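Side-chain contacts in Phikz039 (Pseudomonas phage phikz, PDB 3ZBQ), which belongs to the phage branch of the tubulin and FtsZ family, under the name PhuZ, and is found here with guanosine-5'-diphosphate bound: residues H225-F228 / E232-A235; P249-S254 / F273-F278; N48-E53 / P86-H91; K72-A77 / S145-T150; G124-S129 / D204-A209. One frame throughout, in Å; residues are numbered along the deposited sequence.

Contact 1 of 5, residues H225-F228 / E232-A235; sequences HVCF and EAQA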
# COMPACT_ATOMS: atom_id res chain seq x y z
N HIS A 225 1.19 -6.31 -10.64
CA HIS A 225 1.13 -7.75 -10.45
C HIS A 225 2.53 -8.35 -10.54
O HIS A 225 3.19 -8.26 -11.58
CB HIS A 225 0.24 -8.39 -11.53
CG HIS A 225 -1.11 -7.75 -11.65
ND1 HIS A 225 -2.23 -8.24 -10.99
CD2 HIS A 225 -1.53 -6.67 -12.35
CE1 HIS A 225 -3.27 -7.48 -11.29
NE2 HIS A 225 -2.87 -6.53 -12.12
N VAL A 226 2.99 -8.95 -9.44
CA VAL A 226 4.28 -9.63 -9.44
C VAL A 226 4.07 -11.08 -9.85
O VAL A 226 3.40 -11.84 -9.15
CB VAL A 226 4.97 -9.54 -8.07
CG1 VAL A 226 6.32 -10.28 -8.11
CG2 VAL A 226 5.18 -8.09 -7.67
N CYS A 227 4.64 -11.45 -11.00
CA CYS A 227 4.40 -12.77 -11.59
C CYS A 227 5.68 -13.58 -11.63
O CYS A 227 6.72 -13.07 -12.04
CB CYS A 227 3.85 -12.62 -13.02
SG CYS A 227 2.40 -11.54 -13.15
N PHE A 228 5.61 -14.85 -11.23
CA PHE A 228 6.83 -15.65 -11.08
C PHE A 228 7.09 -16.65 -12.22
O PHE A 228 8.06 -17.41 -12.17
CB PHE A 228 6.87 -16.33 -9.72
CG PHE A 228 6.92 -15.36 -8.58
CD1 PHE A 228 8.12 -14.74 -8.23
CD2 PHE A 228 5.77 -15.01 -7.89
CE1 PHE A 228 8.17 -13.83 -7.20
CE2 PHE A 228 5.81 -14.10 -6.86
CZ PHE A 228 7.01 -13.51 -6.50
N GLU A 232 1.83 -16.59 -15.63
CA GLU A 232 1.17 -15.66 -14.71
C GLU A 232 1.12 -14.25 -15.30
O GLU A 232 0.12 -13.55 -15.20
CB GLU A 232 1.84 -15.65 -13.33
CG GLU A 232 1.63 -16.92 -12.51
CD GLU A 232 2.20 -16.82 -11.11
OE1 GLU A 232 3.00 -15.90 -10.84
OE2 GLU A 232 1.85 -17.67 -10.26
N ALA A 233 2.22 -13.84 -15.94
CA ALA A 233 2.25 -12.53 -16.58
C ALA A 233 1.26 -12.48 -17.74
O ALA A 233 0.59 -11.47 -17.95
CB ALA A 233 3.64 -12.20 -17.06
N GLN A 234 1.17 -13.58 -18.49
CA GLN A 234 0.29 -13.66 -19.66
C GLN A 234 -1.18 -13.44 -19.30
O GLN A 234 -1.94 -12.89 -20.10
CB GLN A 234 0.47 -15.03 -20.33
CG GLN A 234 -0.03 -15.11 -21.75
CD GLN A 234 0.18 -16.48 -22.35
OE1 GLN A 234 -0.11 -17.50 -21.71
NE2 GLN A 234 0.70 -16.53 -23.57
N ALA A 235 -1.56 -13.87 -18.10
CA ALA A 235 -2.96 -13.80 -17.67
C ALA A 235 -3.42 -12.38 -17.32
O ALA A 235 -4.61 -12.13 -17.17
CB ALA A 235 -3.18 -14.74 -16.49

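Contact 2 of 5, residues P249-S254 / F273-F278; sequences PDRDVS and FDQMHF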
# COMPACT_ATOMS: atom_id res chain seq x y z
N PRO A 249 19.25 -14.77 -20.95
CA PRO A 249 18.95 -13.69 -21.90
C PRO A 249 18.24 -14.22 -23.14
O PRO A 249 17.45 -13.48 -23.75
CB PRO A 249 20.33 -13.16 -22.27
CG PRO A 249 21.17 -13.45 -21.06
CD PRO A 249 20.67 -14.78 -20.57
N ASP A 250 18.50 -15.47 -23.49
CA ASP A 250 17.90 -16.08 -24.67
C ASP A 250 16.40 -16.25 -24.51
O ASP A 250 15.69 -16.46 -25.50
CB ASP A 250 18.55 -17.44 -24.98
CG ASP A 250 19.90 -17.32 -25.67
OD1 ASP A 250 20.33 -16.18 -25.99
OD2 ASP A 250 20.53 -18.37 -25.91
N ARG A 251 15.92 -16.16 -23.27
CA ARG A 251 14.49 -16.30 -22.96
C ARG A 251 13.74 -14.96 -22.99
O ARG A 251 12.53 -14.90 -22.73
CB ARG A 251 14.30 -16.95 -21.59
CG ARG A 251 15.21 -18.14 -21.34
CD ARG A 251 14.43 -19.44 -21.28
NE ARG A 251 13.31 -19.36 -20.34
CZ ARG A 251 12.46 -20.35 -20.11
NH1 ARG A 251 12.59 -21.51 -20.74
NH2 ARG A 251 11.47 -20.19 -19.24
N ASP A 252 14.45 -13.89 -23.30
CA ASP A 252 13.82 -12.58 -23.37
C ASP A 252 12.90 -12.55 -24.59
O ASP A 252 13.35 -12.36 -25.73
CB ASP A 252 14.90 -11.50 -23.44
CG ASP A 252 14.34 -10.10 -23.51
OD1 ASP A 252 13.11 -9.94 -23.65
OD2 ASP A 252 15.14 -9.14 -23.41
N VAL A 253 11.61 -12.76 -24.34
CA VAL A 253 10.59 -12.73 -25.38
C VAL A 253 9.36 -11.99 -24.87
O VAL A 253 8.84 -12.32 -23.81
CB VAL A 253 10.15 -14.15 -25.79
CG1 VAL A 253 9.06 -14.10 -26.86
CG2 VAL A 253 11.34 -14.96 -26.27
N SER A 254 8.91 -10.99 -25.63
CA SER A 254 7.72 -10.22 -25.24
C SER A 254 6.52 -11.15 -25.07
O SER A 254 6.29 -12.04 -25.88
CB SER A 254 7.41 -9.13 -26.26
OG SER A 254 6.37 -8.28 -25.79
N PHE A 273 16.03 -18.34 -10.21
CA PHE A 273 14.73 -18.19 -10.84
C PHE A 273 14.91 -18.15 -12.34
O PHE A 273 15.97 -17.75 -12.83
CB PHE A 273 13.94 -16.97 -10.32
CG PHE A 273 14.56 -15.63 -10.67
CD1 PHE A 273 14.26 -15.01 -11.88
CD2 PHE A 273 15.38 -14.98 -9.77
CE1 PHE A 273 14.81 -13.77 -12.20
CE2 PHE A 273 15.94 -13.75 -10.08
CZ PHE A 273 15.65 -13.14 -11.29
N ASP A 274 13.90 -18.59 -13.06
CA ASP A 274 13.93 -18.53 -14.51
C ASP A 274 13.60 -17.10 -14.93
O ASP A 274 14.39 -16.42 -15.59
CB ASP A 274 12.92 -19.53 -15.07
CG ASP A 274 12.72 -19.38 -16.56
OD1 ASP A 274 13.69 -19.03 -17.27
OD2 ASP A 274 11.58 -19.61 -17.03
N GLN A 275 12.42 -16.62 -14.54
CA GLN A 275 12.03 -15.26 -14.88
C GLN A 275 11.04 -14.67 -13.87
O GLN A 275 10.32 -15.40 -13.17
CB GLN A 275 11.45 -15.23 -16.30
CG GLN A 275 10.31 -16.20 -16.53
CD GLN A 275 10.03 -16.40 -17.99
OE1 GLN A 275 10.78 -17.08 -18.70
NE2 GLN A 275 8.94 -15.81 -18.47
N MET A 276 11.03 -13.34 -13.77
CA MET A 276 10.04 -12.64 -12.95
C MET A 276 9.50 -11.47 -13.76
O MET A 276 10.25 -10.82 -14.48
CB MET A 276 10.67 -12.10 -11.66
CG MET A 276 10.95 -13.12 -10.59
SD MET A 276 11.29 -12.31 -9.01
CE MET A 276 12.72 -11.32 -9.41
N HIS A 277 8.21 -11.20 -13.61
CA HIS A 277 7.58 -10.12 -14.35
C HIS A 277 6.83 -9.20 -13.42
O HIS A 277 6.15 -9.65 -12.49
CB HIS A 277 6.63 -10.66 -15.41
CG HIS A 277 7.27 -11.65 -16.33
ND1 HIS A 277 8.09 -11.28 -17.37
CD2 HIS A 277 7.25 -13.01 -16.33
CE1 HIS A 277 8.53 -12.36 -17.99
NE2 HIS A 277 8.03 -13.42 -17.38
N PHE A 278 6.96 -7.91 -13.66
CA PHE A 278 6.32 -6.93 -12.81
C PHE A 278 5.39 -6.17 -13.72
O PHE A 278 5.81 -5.29 -14.47
CB PHE A 278 7.39 -6.05 -12.17
CG PHE A 278 8.35 -6.83 -11.30
CD1 PHE A 278 9.42 -7.52 -11.87
CD2 PHE A 278 8.17 -6.90 -9.93
CE1 PHE A 278 10.30 -8.26 -11.08
CE2 PHE A 278 9.04 -7.65 -9.13
CZ PHE A 278 10.11 -8.32 -9.70
O HOH W 1 10.26 -16.77 -21.91

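Contact 3 of 5, residues N48-E53 / P86-H91; sequences NTIIIE and PAIAHH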
# COMPACT_ATOMS: atom_id res chain seq x y z
N ASN A 48 15.61 4.46 12.85
CA ASN A 48 14.78 4.06 11.72
C ASN A 48 13.27 4.24 11.92
O ASN A 48 12.48 3.83 11.07
CB ASN A 48 15.11 2.62 11.28
CG ASN A 48 14.66 1.57 12.29
OD1 ASN A 48 14.02 1.88 13.31
ND2 ASN A 48 14.97 0.32 12.00
N THR A 49 12.88 4.84 13.03
CA THR A 49 11.47 4.92 13.38
C THR A 49 11.08 6.33 13.78
O THR A 49 11.80 6.99 14.53
CB THR A 49 11.15 3.96 14.54
OG1 THR A 49 11.45 2.61 14.14
CG2 THR A 49 9.66 4.04 14.96
N ILE A 50 9.94 6.79 13.26
CA ILE A 50 9.34 8.05 13.70
C ILE A 50 7.94 7.75 14.20
O ILE A 50 7.11 7.22 13.46
CB ILE A 50 9.24 9.09 12.56
CG1 ILE A 50 10.62 9.62 12.20
CG2 ILE A 50 8.35 10.25 12.97
CD1 ILE A 50 10.61 10.53 10.98
N ILE A 51 7.69 8.07 15.47
CA ILE A 51 6.36 7.93 16.06
C ILE A 51 5.73 9.32 16.20
O ILE A 51 6.31 10.20 16.83
CB ILE A 51 6.42 7.23 17.42
CG1 ILE A 51 7.09 5.86 17.27
CG2 ILE A 51 5.02 7.07 18.02
CD1 ILE A 51 6.41 4.95 16.24
N ILE A 52 4.57 9.51 15.59
CA ILE A 52 3.91 10.82 15.60
C ILE A 52 2.97 10.88 16.79
O ILE A 52 1.95 10.18 16.82
CB ILE A 52 3.13 11.06 14.31
CG1 ILE A 52 4.08 10.96 13.10
CG2 ILE A 52 2.47 12.43 14.32
CD1 ILE A 52 3.36 11.04 11.77
N GLU A 53 3.30 11.72 17.76
CA GLU A 53 2.50 11.79 18.99
C GLU A 53 1.30 12.72 18.84
O GLU A 53 1.35 13.72 18.13
CB GLU A 53 3.37 12.26 20.15
CG GLU A 53 4.45 11.28 20.59
CD GLU A 53 5.24 11.79 21.78
OE1 GLU A 53 5.22 13.02 22.01
OE2 GLU A 53 5.87 10.97 22.49
N PRO A 86 6.25 16.45 5.29
CA PRO A 86 7.50 16.99 4.76
C PRO A 86 8.70 16.70 5.67
O PRO A 86 9.77 16.32 5.18
CB PRO A 86 7.23 18.50 4.71
CG PRO A 86 5.76 18.60 4.51
CD PRO A 86 5.20 17.49 5.35
N ALA A 87 8.54 16.86 6.98
CA ALA A 87 9.65 16.62 7.89
C ALA A 87 10.08 15.16 7.82
O ALA A 87 11.27 14.85 7.78
CB ALA A 87 9.25 16.98 9.31
N ILE A 88 9.10 14.26 7.80
CA ILE A 88 9.36 12.83 7.78
C ILE A 88 10.10 12.47 6.49
O ILE A 88 11.06 11.70 6.50
CB ILE A 88 8.06 12.04 7.92
CG1 ILE A 88 7.54 12.21 9.36
CG2 ILE A 88 8.27 10.57 7.61
CD1 ILE A 88 6.12 11.70 9.58
N ALA A 89 9.66 13.07 5.39
CA ALA A 89 10.28 12.80 4.09
C ALA A 89 11.70 13.37 4.05
O ALA A 89 12.57 12.88 3.31
CB ALA A 89 9.44 13.39 2.97
N HIS A 90 11.93 14.42 4.81
CA HIS A 90 13.27 15.00 4.91
C HIS A 90 14.15 14.08 5.74
O HIS A 90 15.32 13.85 5.42
CB HIS A 90 13.20 16.38 5.55
CG HIS A 90 14.54 17.01 5.77
ND1 HIS A 90 15.11 17.88 4.86
CD2 HIS A 90 15.42 16.90 6.79
CE1 HIS A 90 16.29 18.28 5.32
NE2 HIS A 90 16.50 17.70 6.49
N HIS A 91 13.58 13.54 6.81
CA HIS A 91 14.29 12.65 7.72
C HIS A 91 14.68 11.32 7.08
O HIS A 91 15.77 10.79 7.34
CB HIS A 91 13.40 12.38 8.94
CG HIS A 91 14.12 11.74 10.09
ND1 HIS A 91 14.80 10.54 9.97
CD2 HIS A 91 14.22 12.10 11.39
CE1 HIS A 91 15.31 10.21 11.15
NE2 HIS A 91 14.97 11.14 12.02

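Contact 4 of 5, residues K72-A77 / S145-T150; sequences KDRKAA and SGSLKT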
# COMPACT_ATOMS: atom_id res chain seq x y z
N LYS A 72 -8.53 3.09 14.00
CA LYS A 72 -9.32 3.08 12.77
C LYS A 72 -10.07 4.38 12.44
O LYS A 72 -10.95 4.39 11.58
CB LYS A 72 -10.25 1.86 12.71
CG LYS A 72 -9.49 0.55 12.74
CD LYS A 72 -10.44 -0.62 12.51
CE LYS A 72 -9.68 -1.94 12.51
NZ LYS A 72 -9.09 -2.26 13.84
N ASP A 73 -9.70 5.47 13.11
CA ASP A 73 -10.28 6.78 12.83
C ASP A 73 -9.42 7.46 11.77
O ASP A 73 -8.48 8.19 12.10
CB ASP A 73 -10.33 7.64 14.10
CG ASP A 73 -11.20 8.88 13.93
OD1 ASP A 73 -11.31 9.41 12.80
OD2 ASP A 73 -11.78 9.33 14.95
N ARG A 74 -9.74 7.21 10.50
CA ARG A 74 -8.93 7.70 9.38
C ARG A 74 -8.88 9.23 9.31
O ARG A 74 -7.85 9.82 8.99
CB ARG A 74 -9.45 7.14 8.06
CG ARG A 74 -8.58 6.06 7.45
CD ARG A 74 -8.99 5.72 6.01
NE ARG A 74 -7.98 6.12 5.02
CZ ARG A 74 -8.23 6.89 3.96
NH1 ARG A 74 -9.46 7.31 3.72
NH2 ARG A 74 -7.24 7.22 3.12
N LYS A 75 -10.01 9.88 9.61
CA LYS A 75 -10.05 11.34 9.56
C LYS A 75 -9.18 11.97 10.64
O LYS A 75 -8.41 12.89 10.37
CB LYS A 75 -11.48 11.86 9.64
CG LYS A 75 -12.31 11.47 8.44
CD LYS A 75 -13.67 12.14 8.46
CE LYS A 75 -14.49 11.70 7.27
NZ LYS A 75 -15.80 12.41 7.19
N ALA A 76 -9.30 11.46 11.87
CA ALA A 76 -8.46 11.95 12.95
C ALA A 76 -6.98 11.73 12.65
O ALA A 76 -6.15 12.60 12.92
CB ALA A 76 -8.83 11.29 14.29
N ALA A 77 -6.66 10.56 12.11
CA ALA A 77 -5.27 10.25 11.78
C ALA A 77 -4.76 11.26 10.76
O ALA A 77 -3.66 11.79 10.89
CB ALA A 77 -5.15 8.85 11.25
N SER A 145 -12.54 1.51 1.49
CA SER A 145 -13.15 2.24 0.37
C SER A 145 -12.54 3.63 0.21
O SER A 145 -12.25 4.08 -0.91
CB SER A 145 -14.67 2.36 0.52
OG SER A 145 -15.27 1.08 0.55
N GLY A 146 -12.36 4.33 1.33
CA GLY A 146 -11.69 5.62 1.32
C GLY A 146 -10.26 5.53 0.82
O GLY A 146 -9.77 6.39 0.09
N SER A 147 -9.56 4.47 1.22
CA SER A 147 -8.20 4.27 0.76
C SER A 147 -8.16 4.05 -0.74
O SER A 147 -7.25 4.55 -1.42
CB SER A 147 -7.55 3.09 1.47
OG SER A 147 -7.27 3.41 2.82
N LEU A 148 -9.13 3.31 -1.27
CA LEU A 148 -9.13 3.05 -2.72
C LEU A 148 -9.33 4.37 -3.47
O LEU A 148 -8.65 4.66 -4.46
CB LEU A 148 -10.22 2.04 -3.10
CG LEU A 148 -10.34 1.77 -4.61
CD1 LEU A 148 -9.05 1.16 -5.16
CD2 LEU A 148 -11.53 0.87 -4.92
N LYS A 149 -10.27 5.16 -2.96
CA LYS A 149 -10.53 6.49 -3.50
C LYS A 149 -9.31 7.39 -3.34
O LYS A 149 -9.02 8.20 -4.23
CB LYS A 149 -11.75 7.11 -2.80
CG LYS A 149 -13.08 6.52 -3.27
CD LYS A 149 -14.21 6.96 -2.35
CE LYS A 149 -15.53 6.30 -2.70
NZ LYS A 149 -16.04 6.72 -4.03
N THR A 150 -8.60 7.24 -2.22
CA THR A 150 -7.38 8.00 -1.96
C THR A 150 -6.32 7.75 -3.06
O THR A 150 -5.67 8.68 -3.51
CB THR A 150 -6.81 7.66 -0.58
OG1 THR A 150 -7.71 8.16 0.44
CG2 THR A 150 -5.42 8.24 -0.38

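Contact 5 of 5, residues G124-S129 / D204-A209; sequences GEVVVS and DITNWA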
# COMPACT_ATOMS: atom_id res chain seq x y z
N GLY A 124 8.94 13.93 -7.95
CA GLY A 124 9.41 13.19 -9.11
C GLY A 124 9.93 11.78 -8.83
O GLY A 124 10.51 11.15 -9.71
N GLU A 125 9.71 11.28 -7.62
CA GLU A 125 10.23 9.96 -7.26
C GLU A 125 9.40 8.81 -7.84
O GLU A 125 8.24 8.99 -8.23
CB GLU A 125 10.32 9.79 -5.73
CG GLU A 125 11.02 10.93 -5.01
CD GLU A 125 12.51 11.00 -5.27
OE1 GLU A 125 13.09 10.03 -5.80
OE2 GLU A 125 13.12 12.03 -4.92
N VAL A 126 10.03 7.64 -7.88
CA VAL A 126 9.41 6.40 -8.34
C VAL A 126 8.96 5.63 -7.10
O VAL A 126 9.76 5.33 -6.20
CB VAL A 126 10.43 5.55 -9.10
CG1 VAL A 126 9.88 4.16 -9.38
CG2 VAL A 126 10.83 6.26 -10.39
N VAL A 127 7.67 5.32 -7.06
CA VAL A 127 7.06 4.77 -5.85
C VAL A 127 6.13 3.61 -6.19
O VAL A 127 5.37 3.66 -7.16
CB VAL A 127 6.22 5.84 -5.11
CG1 VAL A 127 5.72 5.31 -3.74
CG2 VAL A 127 7.02 7.13 -4.91
N VAL A 128 6.18 2.56 -5.38
CA VAL A 128 5.20 1.48 -5.45
C VAL A 128 4.62 1.27 -4.05
O VAL A 128 5.35 1.34 -3.07
CB VAL A 128 5.85 0.16 -5.93
CG1 VAL A 128 4.89 -1.01 -5.75
CG2 VAL A 128 6.27 0.30 -7.39
N SER A 129 3.32 1.04 -3.96
CA SER A 129 2.69 0.72 -2.68
C SER A 129 2.33 -0.75 -2.60
O SER A 129 1.81 -1.32 -3.57
CB SER A 129 1.42 1.55 -2.46
OG SER A 129 1.74 2.88 -2.10
N ASP A 204 15.36 3.12 -16.94
CA ASP A 204 14.48 2.06 -17.45
C ASP A 204 13.39 1.75 -16.43
O ASP A 204 12.20 1.64 -16.79
CB ASP A 204 15.27 0.78 -17.76
CG ASP A 204 16.23 0.96 -18.93
OD1 ASP A 204 15.84 1.62 -19.92
OD2 ASP A 204 17.37 0.46 -18.85
N ILE A 205 13.79 1.61 -15.17
CA ILE A 205 12.83 1.40 -14.08
C ILE A 205 11.94 2.64 -13.92
O ILE A 205 10.72 2.53 -13.78
CB ILE A 205 13.54 1.04 -12.76
CG1 ILE A 205 14.10 -0.39 -12.82
CG2 ILE A 205 12.58 1.16 -11.54
CD1 ILE A 205 13.03 -1.49 -12.92
N THR A 206 12.55 3.82 -13.96
CA THR A 206 11.78 5.06 -13.84
C THR A 206 10.65 5.15 -14.88
O THR A 206 9.50 5.44 -14.53
CB THR A 206 12.69 6.30 -13.93
OG1 THR A 206 13.60 6.30 -12.82
CG2 THR A 206 11.85 7.57 -13.91
N ASN A 207 10.95 4.88 -16.14
CA ASN A 207 9.93 5.00 -17.18
C ASN A 207 8.98 3.81 -17.28
O ASN A 207 7.94 3.90 -17.92
CB ASN A 207 10.60 5.32 -18.53
CG ASN A 207 11.22 6.70 -18.53
OD1 ASN A 207 10.91 7.52 -17.66
ND2 ASN A 207 12.09 6.98 -19.51
N TRP A 208 9.34 2.71 -16.62
CA TRP A 208 8.42 1.59 -16.43
C TRP A 208 7.32 2.05 -15.46
O TRP A 208 6.13 1.87 -15.72
CB TRP A 208 9.19 0.36 -15.90
CG TRP A 208 8.31 -0.66 -15.20
CD1 TRP A 208 7.45 -1.55 -15.79
CD2 TRP A 208 8.18 -0.86 -13.78
NE1 TRP A 208 6.80 -2.30 -14.81
CE2 TRP A 208 7.24 -1.89 -13.58
CE3 TRP A 208 8.79 -0.27 -12.66
CZ2 TRP A 208 6.89 -2.34 -12.30
CZ3 TRP A 208 8.42 -0.72 -11.39
CH2 TRP A 208 7.49 -1.75 -11.22
N ALA A 209 7.73 2.70 -14.38
CA ALA A 209 6.80 3.17 -13.36
C ALA A 209 6.05 4.42 -13.83
O ALA A 209 4.87 4.59 -13.57
CB ALA A 209 7.54 3.44 -12.07

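Contact 1 of 5, residues H225-F228 / E232-A235
E232 reaches back from the helix 230-234 to the end of the strand 222-227, and its side chain can be followed atom by atom along C227 and F228. E232 CB packs on C227 CB at 3.6 Å, at the point where the two backbones come closest, with C227 CA and E232 CA 5.3 Å apart. Beyond it the chain is extended (chi2 -175°) and carries the carboxylate toward the backbone where strand gives way to turn. There E232 OE1 accepts the backbone N-H of F228 at 2.8 Å, with an N-H...O angle of 172°. The bond is nearly straight, yet it uses the anti side of the oxygen and lies 32° out of the carboxylate plane. The same OE1 also sits 3.5 Å from the CA of C227, and approaches the F228 ring obliquely. C227 turns its own side chain toward the helix: SG lies 3.6 Å from the backbone N of A233, a packing distance, while CB meets the CB of A233 at 4.1 Å. C227 and A233 are buried, whereas E232 and F228 are exposed; A233 also touches H277 and V279 of the neighbouring strand 275-281. A second bond, from E232 N to D229 OD1, ties the short helix to its lead-in. The result is a compact strand-turn-helix connection, in which a glutamate of the helix returns to the first residue after the strand, within the C-terminal domain of this tubulin-like protein.

Contact 2 of 5, residues P249-S254 / F273-F278
R251 and D274 meet crosswise: the two side chains run at about a right angle and, as modelled, the guanidinium and carboxylate planes are 68° apart rather than flat against each other. A salt bridge joins R251 NH2 to D274 OD2, but the modelled separation is too short to be trusted and the exact places of both atoms are doubtful. Q275 comes to the guanidinium differently, its OE1 standing at the edge near the plane and accepting from R251 NH2 at 3.2 Å with an angle of 152°, a bond that shares the uncertainty over NH2. A water supports the same link, donating to R251 O at 3.1 Å and to Q275 OE1 at 3.3 Å. Q275 itself has CG wedged between the backbone N and the carbonyl carbon (chi1 55°), and its amide turns the other end to H277. Q275 NE2 donates to H277 NE2 at 2.8 Å, almost exactly in the imidazole plane although tilted from the amide plane. Y246 touches both R251 and Q275. Chemically, the loop between strands 239-246 and 260-265 is tied to strand 275-281 by the R251 bond to the Q275 side chain and a water bridge, with a salt bridge to D274 of doubtful geometry. With H277 NE2 accepting and ND1 bonded to S244 OG, the ring is consistent with a proton on ND1, which would help fix the Q275 amide.

Contact 3 of 5, residues N48-E53 / P86-H91
I50 and I52 are the residues of N48-E53 that meet the helix, through I88 and H91, and the segment leads up to them with a polar start. At N48 and T49 the side chains turn from the helix and bond to each other through T49 OG1 and N48 OD1. Next, I50 points toward the helix, and its CD1 does most of the touching. I50 CD1 rests 3.9 Å from I88 CG1 and also lies over one face of the H91 imidazole, 4.1 Å from the ring centroid and 25° off the normal, a CH-pi contact. I50 and H91 slide past each other in opposite directions, and H91 CG stands anti to the backbone N (chi1 -167°), which lays one face of the ring under the I50 CD1 methyl, offset toward the rim. I51 faces the other way, toward V37 and A67. At I52, just past the strand, the extended chain (chi2 174°) carries CD1 to I88 CD1 at 3.6 Å, the two side chains crossing at about a right angle, while L80 and I81 of helix 74-81 also touch I52. I88 is thus shared by two isoleucines and packs on I33 of the adjacent strand as well. The alternation of T49, I50 and I51 is that of a beta strand, here the edge strand 49-51 lying parallel to 30-34, with a helix laid on one face of the Rossmann-like nucleotide-binding sheet of the tubulin family.

Contact 4 of 5, residues K72-A77 / S145-T150
R74 stands in the first turn of helix 74-81 and its CA lies 8.8 Å from that of G146 in helix 138-158, a gap that the long arginine side chain spans. The setting is the nucleotide-binding part of the tubulin-like fold: K72, just ahead of the helix, touches guanosine-5'-diphosphate, and D73 is the N-cap of helix 74-81, with OD1 accepting from A76 N at 3.0 Å. R74 leaves its backbone with chi1 at -106°, well off a staggered position, and bends at chi3 before its guanidinium settles against the second helix. There R74 NH2 donates to T150 OG1 at 2.9 Å with an angle of 155°, the hydroxyl standing at the guanidinium edge and tilted 16° from its plane. R74 NH1 lies 3.5 Å from G146 C, in a residue with no side chain to hold the arginine off. S147 OG lies over one face of the same group, 3.6 Å from R74 NE, in a packing contact: the hydroxyl is bonded to M104 O and N143 O instead. R74 NE has its own partner in S110 OG, at the start of helix 109-122, so three helices meet at the guanidinium. The threonine is steadied in turn by its own helix, where T150 OG1 donates to G146 O at 2.7 Å, while T150 N also bonds to that oxygen and reaches it from the opposite face of the carbonyl plane.

Contact 5 of 5, residues G124-S129 / D204-A209
The indole of W208 supplies the one aromatic ring here, with the carbonyl oxygen of I205 at its edge, in the ring plane, and the strand V128 near its outer rim. That approach is loose, V128 CG2 standing 4.5 Å from W208 CH2. The indole NE1 is engaged in a hydrogen bond with the backbone oxygen of F278, and the ring also touches T262, so W208 links the helix 202-209 to strands 275-281 and 260-265. The closest packing is at V126, two residues before V128. Its side chain points toward the helix and divides its two methyls between residues three apart, which sit on the same side of the helix. With chi1 at 170°, V126 CG1 lies anti to the backbone N and meets the CB of A209 at 3.6 Å. The other methyl, V126 CG2, is 3.7 Å from T206 OG1 and 3.9 Å from T206 CG2, in plain van der Waals contact, for the threonine hydroxyl is bonded to L202 O within its own helix. The strand entered here, 127-133, lies in the parallel part of the mixed sheet of the tubulin-like fold, between 97-103 and 163-168, and the turn before it closes helix 109-122 with a Schellman motif at G124. V127 points the other way, onto V117 and L120 of that preceding helix, so the two faces of the strand are packed by different helices. H210, the residue after A209, also touches V126, and the V126 carbonyl oxygen accepts from N98 ND2.

Overall arrangement
Contacts 1, 2, 3 and 5 all reach the same mixed sheet, whereas contact 4 joins two helices beside the nucleotide. Contact 5 is buried; contacts 1 to 4 are partly buried, contact 2 lying about 26 Å from the chain's centre. Contacts 3 and 5 are mainly apolar, with an imidazole face in the former and a threonine hydroxyl in the latter; contacts 2 and 4 hang on arginines, and contact 1 mixes a glutamate bond with a cysteine-alanine patch. Contacts 1 and 2 share neighbouring strands, joined by a probable hydrogen bond from C227 N to H277 O, 2.8 Å, and contact 2 also touches contact 5 through F278 and W208. Contacts 3 and 4 draw on successive elements.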